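Local atomic coordinates of separin (Saccharomyces cerevisiae, PDB entry 5U1T), a protein that cleaves the Scc1 subunit of cohesin as a caspase-like cysteine protease, releasing sister chromatids at the onset of anaphase. Residues V1250-Y1263 with K1284-L1296. Sequence-based numbering, arbitrary orientation.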
ATOM      1  N   VAL A1250      46.937  47.618  12.224  1.00 71.32           N
ATOM      2  CA  VAL A1250      48.048  48.485  11.832  1.00 73.06           C
ATOM      3  C   VAL A1250      47.717  49.954  12.107  1.00 72.28           C
ATOM      4  O   VAL A1250      46.585  50.387  11.899  1.00 69.12           O
ATOM      5  CB  VAL A1250      48.429  48.306  10.336  1.00 65.20           C
ATOM      6  CG1 VAL A1250      48.654  46.841  10.026  1.00 59.87           C
ATOM      7  CG2 VAL A1250      47.359  48.890   9.419  1.00 69.51           C
ATOM      8  N   ASP A1251      48.698  50.706  12.608  1.00 76.24           N
ATOM      9  CA  ASP A1251      48.576  52.160  12.678  1.00 72.36           C
ATOM     10  C   ASP A1251      48.504  52.732  11.264  1.00 71.85           C
ATOM     11  O   ASP A1251      49.397  52.510  10.444  1.00 72.38           O
ATOM     12  CB  ASP A1251      49.746  52.785  13.438  1.00 75.44           C
ATOM     13  CG  ASP A1251      49.764  54.307  13.339  1.00 80.47           C
ATOM     14  OD1 ASP A1251      48.714  54.928  13.046  1.00 77.08           O
ATOM     15  OD2 ASP A1251      50.841  54.900  13.564  1.00 83.72           O
ATOM     16  N   ASN A1252      47.448  53.482  10.988  1.00 66.38           N
ATOM     17  CA  ASN A1252      47.219  53.948   9.636  1.00 68.21           C
ATOM     18  C   ASN A1252      48.291  54.907   9.082  1.00 76.33           C
ATOM     19  O   ASN A1252      48.617  54.837   7.886  1.00 73.14           O
ATOM     20  CB  ASN A1252      45.845  54.605   9.543  1.00 73.42           C
ATOM     21  CG  ASN A1252      45.530  55.088   8.134  1.00 85.08           C
ATOM     22  OD1 ASN A1252      45.721  56.275   7.810  1.00 82.28           O
ATOM     23  ND2 ASN A1252      45.060  54.167   7.279  1.00 91.75           N
ATOM     24  N   SER A1253      48.838  55.789   9.923  1.00 76.97           N
ATOM     25  CA  SER A1253      49.850  56.732   9.446  1.00 75.63           C
ATOM     26  C   SER A1253      51.120  55.985   9.059  1.00 76.20           C
ATOM     27  O   SER A1253      51.733  56.249   8.013  1.00 70.39           O
ATOM     28  CB  SER A1253      50.164  57.807  10.500  1.00 77.20           C
ATOM     29  OG  SER A1253      50.295  57.269  11.812  1.00 79.25           O
ATOM     30  N   LEU A1254      51.501  55.035   9.906  1.00 70.30           N
ATOM     31  CA  LEU A1254      52.675  54.214   9.656  1.00 69.03           C
ATOM     32  C   LEU A1254      52.487  53.311   8.439  1.00 71.63           C
ATOM     33  O   LEU A1254      53.422  53.108   7.668  1.00 67.91           O
ATOM     34  CB  LEU A1254      52.993  53.372  10.888  1.00 69.93           C
ATOM     35  CG  LEU A1254      53.568  54.120  12.087  1.00 65.51           C
ATOM     36  CD1 LEU A1254      53.693  53.163  13.230  1.00 73.33           C
ATOM     37  CD2 LEU A1254      54.915  54.692  11.750  1.00 64.62           C
ATOM     38  N   PHE A1255      51.275  52.771   8.282  1.00 70.51           N
ATOM     39  CA  PHE A1255      50.974  51.851   7.191  1.00 65.22           C
ATOM     40  C   PHE A1255      51.240  52.473   5.824  1.00 69.31           C
ATOM     41  O   PHE A1255      51.750  51.813   4.911  1.00 65.33           O
ATOM     42  CB  PHE A1255      49.517  51.366   7.239  1.00 64.11           C
ATOM     43  CG  PHE A1255      49.132  50.579   6.022  1.00 59.74           C
ATOM     44  CD1 PHE A1255      49.604  49.289   5.850  1.00 62.09           C
ATOM     45  CD2 PHE A1255      48.379  51.153   5.014  1.00 60.96           C
ATOM     46  CE1 PHE A1255      49.311  48.574   4.714  1.00 57.46           C
ATOM     47  CE2 PHE A1255      48.078  50.440   3.869  1.00 64.00           C
ATOM     48  CZ  PHE A1255      48.543  49.146   3.721  1.00 62.13           C
ATOM     49  N   GLU A1256      50.879  53.744   5.688  1.00 72.58           N
ATOM     50  CA  GLU A1256      51.019  54.448   4.423  1.00 69.19           C
ATOM     51  C   GLU A1256      52.470  54.701   4.038  1.00 68.45           C
ATOM     52  O   GLU A1256      52.805  54.670   2.857  1.00 67.21           O
ATOM     53  CB  GLU A1256      50.248  55.762   4.475  1.00 71.22           C
ATOM     54  CG  GLU A1256      48.773  55.569   4.177  1.00 77.61           C
ATOM     55  CD  GLU A1256      48.546  54.986   2.780  1.00 83.82           C
ATOM     56  OE1 GLU A1256      49.349  55.315   1.858  1.00 81.39           O
ATOM     57  OE2 GLU A1256      47.580  54.199   2.610  1.00 82.25           O
ATOM     58  N   LYS A1257      53.331  54.941   5.022  1.00 67.27           N
ATOM     59  CA  LYS A1257      54.745  55.095   4.722  1.00 65.21           C
ATOM     60  C   LYS A1257      55.313  53.720   4.371  1.00 64.42           C
ATOM     61  O   LYS A1257      56.151  53.596   3.472  1.00 65.50           O
ATOM     62  CB  LYS A1257      55.515  55.752   5.884  1.00 69.10           C
ATOM     63  CG  LYS A1257      56.845  56.449   5.430  1.00 79.90           C
ATOM     64  CD  LYS A1257      57.402  57.451   6.477  1.00 86.11           C
ATOM     65  CE  LYS A1257      58.805  58.024   6.115  1.00 77.15           C
ATOM     66  NZ  LYS A1257      58.814  58.960   4.945  1.00 72.95           N
ATOM     67  N   PHE A1258      54.836  52.676   5.038  1.00 58.82           N
ATOM     68  CA  PHE A1258      55.276  51.331   4.679  1.00 58.68           C
ATOM     69  C   PHE A1258      54.867  50.954   3.251  1.00 61.57           C
ATOM     70  O   PHE A1258      55.578  50.206   2.563  1.00 55.88           O
ATOM     71  CB  PHE A1258      54.736  50.268   5.634  1.00 54.32           C
ATOM     72  CG  PHE A1258      55.143  48.879   5.244  1.00 55.00           C
ATOM     73  CD1 PHE A1258      56.455  48.461   5.404  1.00 54.19           C
ATOM     74  CD2 PHE A1258      54.230  48.006   4.676  1.00 56.96           C
ATOM     75  CE1 PHE A1258      56.847  47.203   5.037  1.00 52.63           C
ATOM     76  CE2 PHE A1258      54.614  46.728   4.297  1.00 53.64           C
ATOM     77  CZ  PHE A1258      55.921  46.324   4.478  1.00 57.82           C
ATOM     78  N   LYS A1259      53.719  51.468   2.818  1.00 58.06           N
ATOM     79  CA  LYS A1259      53.192  51.108   1.515  1.00 59.42           C
ATOM     80  C   LYS A1259      54.057  51.724   0.403  1.00 61.71           C
ATOM     81  O   LYS A1259      54.370  51.051  -0.591  1.00 59.67           O
ATOM     82  CB  LYS A1259      51.723  51.536   1.389  1.00 59.96           C
ATOM     83  CG  LYS A1259      51.023  50.936   0.188  1.00 57.56           C
ATOM     84  CD  LYS A1259      49.535  50.952   0.385  1.00 63.96           C
ATOM     85  CE  LYS A1259      48.909  52.176  -0.212  1.00 62.75           C
ATOM     86  NZ  LYS A1259      47.570  51.821  -0.761  1.00 53.92           N
ATOM     87  N   ASP A1260      54.454  52.983   0.588  1.00 61.85           N
ATOM     88  CA  ASP A1260      55.372  53.652  -0.329  1.00 56.05           C
ATOM     89  C   ASP A1260      56.656  52.849  -0.491  1.00 54.83           C
ATOM     90  O   ASP A1260      57.126  52.616  -1.608  1.00 53.69           O
ATOM     91  CB  ASP A1260      55.708  55.059   0.165  1.00 59.52           C
ATOM     92  CG  ASP A1260      54.616  56.069  -0.133  1.00 64.60           C
ATOM     93  OD1 ASP A1260      53.718  55.779  -0.941  1.00 62.81           O
ATOM     94  OD2 ASP A1260      54.664  57.180   0.437  1.00 72.67           O
ATOM     95  N   LYS A1261      57.210  52.418   0.638  1.00 51.54           N
ATOM     96  CA  LYS A1261      58.470  51.674   0.649  1.00 56.20           C
ATOM     97  C   LYS A1261      58.335  50.297  -0.002  1.00 58.09           C
ATOM     98  O   LYS A1261      59.113  49.933  -0.900  1.00 57.39           O
ATOM     99  CB  LYS A1261      58.978  51.534   2.086  1.00 62.23           C
ATOM    100  CG  LYS A1261      59.455  52.849   2.687  1.00 64.45           C
ATOM    101  CD  LYS A1261      60.735  53.313   2.035  1.00 63.04           C
ATOM    102  CE  LYS A1261      61.343  54.444   2.845  1.00 73.66           C
ATOM    103  NZ  LYS A1261      62.823  54.641   2.606  1.00 80.12           N
ATOM    104  N   PHE A1262      57.346  49.551   0.489  1.00 57.70           N
ATOM    105  CA  PHE A1262      56.919  48.282  -0.063  1.00 52.14           C
ATOM    106  C   PHE A1262      56.895  48.335  -1.584  1.00 53.17           C
ATOM    107  O   PHE A1262      57.560  47.542  -2.240  1.00 54.38           O
ATOM    108  CB  PHE A1262      55.534  47.913   0.497  1.00 53.13           C
ATOM    109  CG  PHE A1262      54.915  46.707  -0.148  1.00 51.58           C
ATOM    110  CD1 PHE A1262      55.303  45.431   0.226  1.00 53.25           C
ATOM    111  CD2 PHE A1262      53.931  46.853  -1.129  1.00 57.24           C
ATOM    112  CE1 PHE A1262      54.733  44.319  -0.373  1.00 53.10           C
ATOM    113  CE2 PHE A1262      53.362  45.751  -1.740  1.00 56.26           C
ATOM    114  CZ  PHE A1262      53.765  44.480  -1.364  1.00 54.64           C
ATOM    115  N   TYR A1263      56.154  49.281  -2.151  1.00 51.84           N
ATOM    116  CA  TYR A1263      56.099  49.380  -3.606  1.00 48.69           C
ATOM    117  C   TYR A1263      57.442  49.756  -4.217  1.00 54.58           C
ATOM    118  O   TYR A1263      57.808  49.212  -5.250  1.00 54.95           O
ATOM    119  CB  TYR A1263      55.022  50.367  -4.052  1.00 51.44           C
ATOM    120  CG  TYR A1263      53.658  49.722  -4.086  1.00 53.71           C
ATOM    121  CD1 TYR A1263      53.347  48.741  -5.027  1.00 50.65           C
ATOM    122  CD2 TYR A1263      52.687  50.072  -3.159  1.00 58.04           C
ATOM    123  CE1 TYR A1263      52.098  48.144  -5.050  1.00 56.76           C
ATOM    124  CE2 TYR A1263      51.442  49.477  -3.171  1.00 64.07           C
ATOM    125  CZ  TYR A1263      51.151  48.516  -4.115  1.00 59.60           C
ATOM    126  OH  TYR A1263      49.901  47.949  -4.099  1.00 52.49           O
ATOM    127  N   LYS A1284      48.408  46.843  -8.732  1.00 54.52           N
ATOM    128  CA  LYS A1284      48.467  47.225  -7.332  1.00 53.73           C
ATOM    129  C   LYS A1284      47.751  46.187  -6.464  1.00 58.25           C
ATOM    130  O   LYS A1284      46.662  45.728  -6.796  1.00 62.02           O
ATOM    131  CB  LYS A1284      47.881  48.631  -7.140  1.00 60.95           C
ATOM    132  CG  LYS A1284      48.659  49.758  -7.912  1.00 66.21           C
ATOM    133  CD  LYS A1284      49.855  50.386  -7.123  1.00 65.25           C
ATOM    134  CE  LYS A1284      50.563  51.507  -7.935  1.00 69.68           C
ATOM    135  NZ  LYS A1284      51.279  52.590  -7.119  1.00 73.82           N
ATOM    136  N   VAL A1285      48.404  45.797  -5.374  1.00 52.32           N
ATOM    137  CA  VAL A1285      47.904  44.783  -4.450  1.00 52.98           C
ATOM    138  C   VAL A1285      47.034  45.424  -3.380  1.00 52.50           C
ATOM    139  O   VAL A1285      47.293  46.538  -2.978  1.00 62.72           O
ATOM    140  CB  VAL A1285      49.083  44.031  -3.789  1.00 51.54           C
ATOM    141  CG1 VAL A1285      48.622  43.228  -2.640  1.00 50.56           C
ATOM    142  CG2 VAL A1285      49.769  43.135  -4.787  1.00 50.63           C
ATOM    143  N   GLU A1286      45.991  44.740  -2.937  1.00 58.31           N
ATOM    144  CA  GLU A1286      45.122  45.252  -1.869  1.00 55.88           C
ATOM    145  C   GLU A1286      45.856  45.515  -0.545  1.00 58.52           C
ATOM    146  O   GLU A1286      46.851  44.861  -0.236  1.00 58.41           O
ATOM    147  CB  GLU A1286      43.976  44.269  -1.638  1.00 56.71           C
ATOM    148  CG  GLU A1286      42.790  44.493  -2.543  1.00 63.50           C
ATOM    149  CD  GLU A1286      41.696  45.294  -1.856  1.00 63.96           C
ATOM    150  OE1 GLU A1286      41.388  45.004  -0.669  1.00 62.72           O
ATOM    151  OE2 GLU A1286      41.141  46.212  -2.503  1.00 70.27           O
ATOM    152  N   ASP A1287      45.355  46.461   0.238  1.00 56.90           N
ATOM    153  CA  ASP A1287      46.037  46.857   1.467  1.00 56.67           C
ATOM    154  C   ASP A1287      46.195  45.714   2.457  1.00 61.07           C
ATOM    155  O   ASP A1287      47.235  45.613   3.117  1.00 63.84           O
ATOM    156  CB  ASP A1287      45.300  47.995   2.169  1.00 60.32           C
ATOM    157  CG  ASP A1287      45.566  49.336   1.545  1.00 60.12           C
ATOM    158  OD1 ASP A1287      46.404  49.411   0.628  1.00 65.24           O
ATOM    159  OD2 ASP A1287      44.934  50.319   1.970  1.00 56.79           O
ATOM    160  N   TRP A1288      45.177  44.862   2.571  1.00 55.75           N
ATOM    161  CA  TRP A1288      45.191  43.860   3.625  1.00 55.25           C
ATOM    162  C   TRP A1288      46.278  42.842   3.355  1.00 53.69           C
ATOM    163  O   TRP A1288      46.731  42.170   4.274  1.00 56.36           O
ATOM    164  CB  TRP A1288      43.835  43.168   3.770  1.00 51.77           C
ATOM    165  CG  TRP A1288      43.444  42.306   2.610  1.00 52.54           C
ATOM    166  CD1 TRP A1288      42.708  42.692   1.538  1.00 54.06           C
ATOM    167  CD2 TRP A1288      43.767  40.917   2.400  1.00 50.60           C
ATOM    168  NE1 TRP A1288      42.545  41.638   0.672  1.00 52.67           N
ATOM    169  CE2 TRP A1288      43.185  40.536   1.172  1.00 51.86           C
ATOM    170  CE3 TRP A1288      44.485  39.959   3.129  1.00 51.23           C
ATOM    171  CZ2 TRP A1288      43.289  39.237   0.654  1.00 49.13           C
ATOM    172  CZ3 TRP A1288      44.595  38.662   2.606  1.00 54.29           C
ATOM    173  CH2 TRP A1288      44.001  38.321   1.379  1.00 53.08           C
ATOM    174  N   VAL A1289      46.700  42.731   2.100  1.00 50.83           N
ATOM    175  CA  VAL A1289      47.802  41.838   1.740  1.00 53.22           C
ATOM    176  C   VAL A1289      49.134  42.437   2.186  1.00 57.54           C
ATOM    177  O   VAL A1289      49.993  41.744   2.740  1.00 51.90           O
ATOM    178  CB  VAL A1289      47.844  41.569   0.227  1.00 48.90           C
ATOM    179  CG1 VAL A1289      49.069  40.736  -0.155  1.00 46.43           C
ATOM    180  CG2 VAL A1289      46.544  40.893  -0.236  1.00 55.35           C
ATOM    181  N   ILE A1290      49.279  43.737   1.930  1.00 56.65           N
ATOM    182  CA  ILE A1290      50.421  44.503   2.385  1.00 53.80           C
ATOM    183  C   ILE A1290      50.491  44.457   3.902  1.00 53.05           C
ATOM    184  O   ILE A1290      51.565  44.253   4.453  1.00 52.71           O
ATOM    185  CB  ILE A1290      50.351  45.966   1.884  1.00 59.57           C
ATOM    186  CG1 ILE A1290      50.171  45.984   0.363  1.00 57.73           C
ATOM    187  CG2 ILE A1290      51.598  46.753   2.272  1.00 54.04           C
ATOM    188  CD1 ILE A1290      49.961  47.378  -0.215  1.00 54.68           C
ATOM    189  N   GLU A1291      49.344  44.603   4.570  1.00 56.46           N
ATOM    190  CA  GLU A1291      49.289  44.609   6.039  1.00 54.22           C
ATOM    191  C   GLU A1291      49.833  43.331   6.644  1.00 52.35           C
ATOM    192  O   GLU A1291      50.304  43.321   7.773  1.00 57.34           O
ATOM    193  CB  GLU A1291      47.861  44.827   6.541  1.00 55.08           C
ATOM    194  CG  GLU A1291      47.364  46.243   6.384  1.00 65.17           C
ATOM    195  CD  GLU A1291      45.877  46.371   6.653  1.00 65.83           C
ATOM    196  OE1 GLU A1291      45.288  47.448   6.355  1.00 68.94           O
ATOM    197  OE2 GLU A1291      45.299  45.387   7.164  1.00 68.02           O
ATOM    198  N   LEU A1292      49.760  42.241   5.896  1.00 57.88           N
ATOM    199  CA  LEU A1292      50.228  40.960   6.403  1.00 57.08           C
ATOM    200  C   LEU A1292      51.719  41.022   6.714  1.00 55.45           C
ATOM    201  O   LEU A1292      52.184  40.348   7.619  1.00 56.87           O
ATOM    202  CB  LEU A1292      49.943  39.843   5.402  1.00 52.09           C
ATOM    203  CG  LEU A1292      48.497  39.360   5.296  1.00 52.64           C
ATOM    204  CD1 LEU A1292      48.401  38.253   4.264  1.00 42.42           C
ATOM    205  CD2 LEU A1292      48.009  38.898   6.653  1.00 44.88           C
ATOM    206  N   PHE A1293      52.459  41.832   5.959  1.00 57.24           N
ATOM    207  CA  PHE A1293      53.902  41.970   6.152  1.00 56.66           C
ATOM    208  C   PHE A1293      54.187  42.639   7.489  1.00 55.14           C
ATOM    209  O   PHE A1293      54.993  42.143   8.275  1.00 53.23           O
ATOM    210  CB  PHE A1293      54.539  42.757   4.994  1.00 55.66           C
ATOM    211  CG  PHE A1293      54.692  41.949   3.738  1.00 55.66           C
ATOM    212  CD1 PHE A1293      53.646  41.852   2.826  1.00 55.69           C
ATOM    213  CD2 PHE A1293      55.866  41.253   3.489  1.00 51.04           C
ATOM    214  CE1 PHE A1293      53.767  41.086   1.695  1.00 50.21           C
ATOM    215  CE2 PHE A1293      55.999  40.494   2.353  1.00 55.99           C
ATOM    216  CZ  PHE A1293      54.945  40.408   1.454  1.00 53.11           C
ATOM    217  N   LEU A1294      53.488  43.744   7.743  1.00 52.31           N
ATOM    218  CA  LEU A1294      53.557  44.451   9.013  1.00 51.21           C
ATOM    219  C   LEU A1294      53.162  43.584  10.195  1.00 57.06           C
ATOM    220  O   LEU A1294      53.482  43.895  11.337  1.00 57.53           O
ATOM    221  CB  LEU A1294      52.661  45.684   8.983  1.00 53.15           C
ATOM    222  CG  LEU A1294      53.108  46.797   8.051  1.00 53.87           C
ATOM    223  CD1 LEU A1294      52.409  48.106   8.388  1.00 52.83           C
ATOM    224  CD2 LEU A1294      54.615  46.932   8.138  1.00 53.79           C
ATOM    225  N   LYS A1295      52.443  42.499   9.950  1.00 57.63           N
ATOM    226  CA  LYS A1295      52.008  41.718  11.079  1.00 54.39           C
ATOM    227  C   LYS A1295      53.031  40.630  11.423  1.00 54.69           C
ATOM    228  O   LYS A1295      52.944  40.014  12.477  1.00 62.92           O
ATOM    229  CB  LYS A1295      50.601  41.155  10.820  1.00 63.39           C
ATOM    230  CG  LYS A1295      49.507  42.226  11.021  1.00 62.44           C
ATOM    231  CD  LYS A1295      48.130  41.821  10.516  1.00 60.14           C
ATOM    232  CE  LYS A1295      47.103  42.919  10.832  1.00 60.25           C
ATOM    233  NZ  LYS A1295      45.739  42.712  10.259  1.00 62.14           N
ATOM    234  N   LEU A1296      54.029  40.423  10.580  1.00 50.73           N
ATOM    235  CA  LEU A1296      55.093  39.488  10.926  1.00 53.96           C
ATOM    236  C   LEU A1296      55.955  39.994  12.118  1.00 61.29           C
ATOM    237  O   LEU A1296      56.101  41.200  12.335  1.00 59.59           O
ATOM    238  CB  LEU A1296      55.993  39.231   9.712  1.00 53.98           C
ATOM    239  CG  LEU A1296      55.355  38.737   8.422  1.00 60.02           C
ATOM    240  CD1 LEU A1296      56.230  39.061   7.222  1.00 56.50           C
ATOM    241  CD2 LEU A1296      55.102  37.244   8.519  1.00 56.42           C
TER
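Tyr1263 OH takes a hydrogen bond from the backbone N of Val1285 at 2.9 Å, bent to 134° at the hydrogen, so the donor just ahead of helix 1287-1294 is answered by a side chain of the other helix. Lys1284 folds over the same ring: a turn at chi2 (-88°) brings NZ above one face, 4.7 Å from the ring centroid, in a cation-pi contact. One turn back, Lys1259 NZ makes a salt bridge to Asp1287 OD1 at 3.0 Å, on the syn lone pair of that oxygen; on the way the lysine's CD lies against Ile1290 CD1. The Asp1287 carboxylate also leans on Phe1255: Phe1255 CE2 is 3.6 Å from Asp1287 CG. Glu1291 offers Phe1255 its CG methylene, while its buried carboxylate is satisfied elsewhere, OE1 by Arg1155 and OE2 by Arg1157.

Segments 1252-1263 and 1287-1294, both within the C50 peptidase family region of the chain, cross nearly at right angles (96°), their axes 10.6 Å apart at closest approach, with knobs-into-holes packing: Phe1255 sits among Asp1287, Ile1290, Glu1291 and Leu1294, and Ile1290 among Phe1255, Lys1259, Phe1262 and Tyr1263. Leu1294 CD2 stands over the centre of the Phe1258 ring, 3.5 Å from its centroid, a CH-pi contact, while Ile1290 CG2 meets that ring at its edge and also lies over a face of Phe1262. With an alanine at Phe1258, Leu1294 CD2 is likely to lose the ring it lies on, and a gap to open beside Ile1290 and Phe1293. At the start of helix 1252-1269, Asp1251 is the N-cap, its OD1 accepting from Ser1253 N from above the carboxylate plane, and its own backbone N donates to the hydroxyl of Tyr1346 of helix 1332-1347, whose side chain also touches Val1250 and Leu1294.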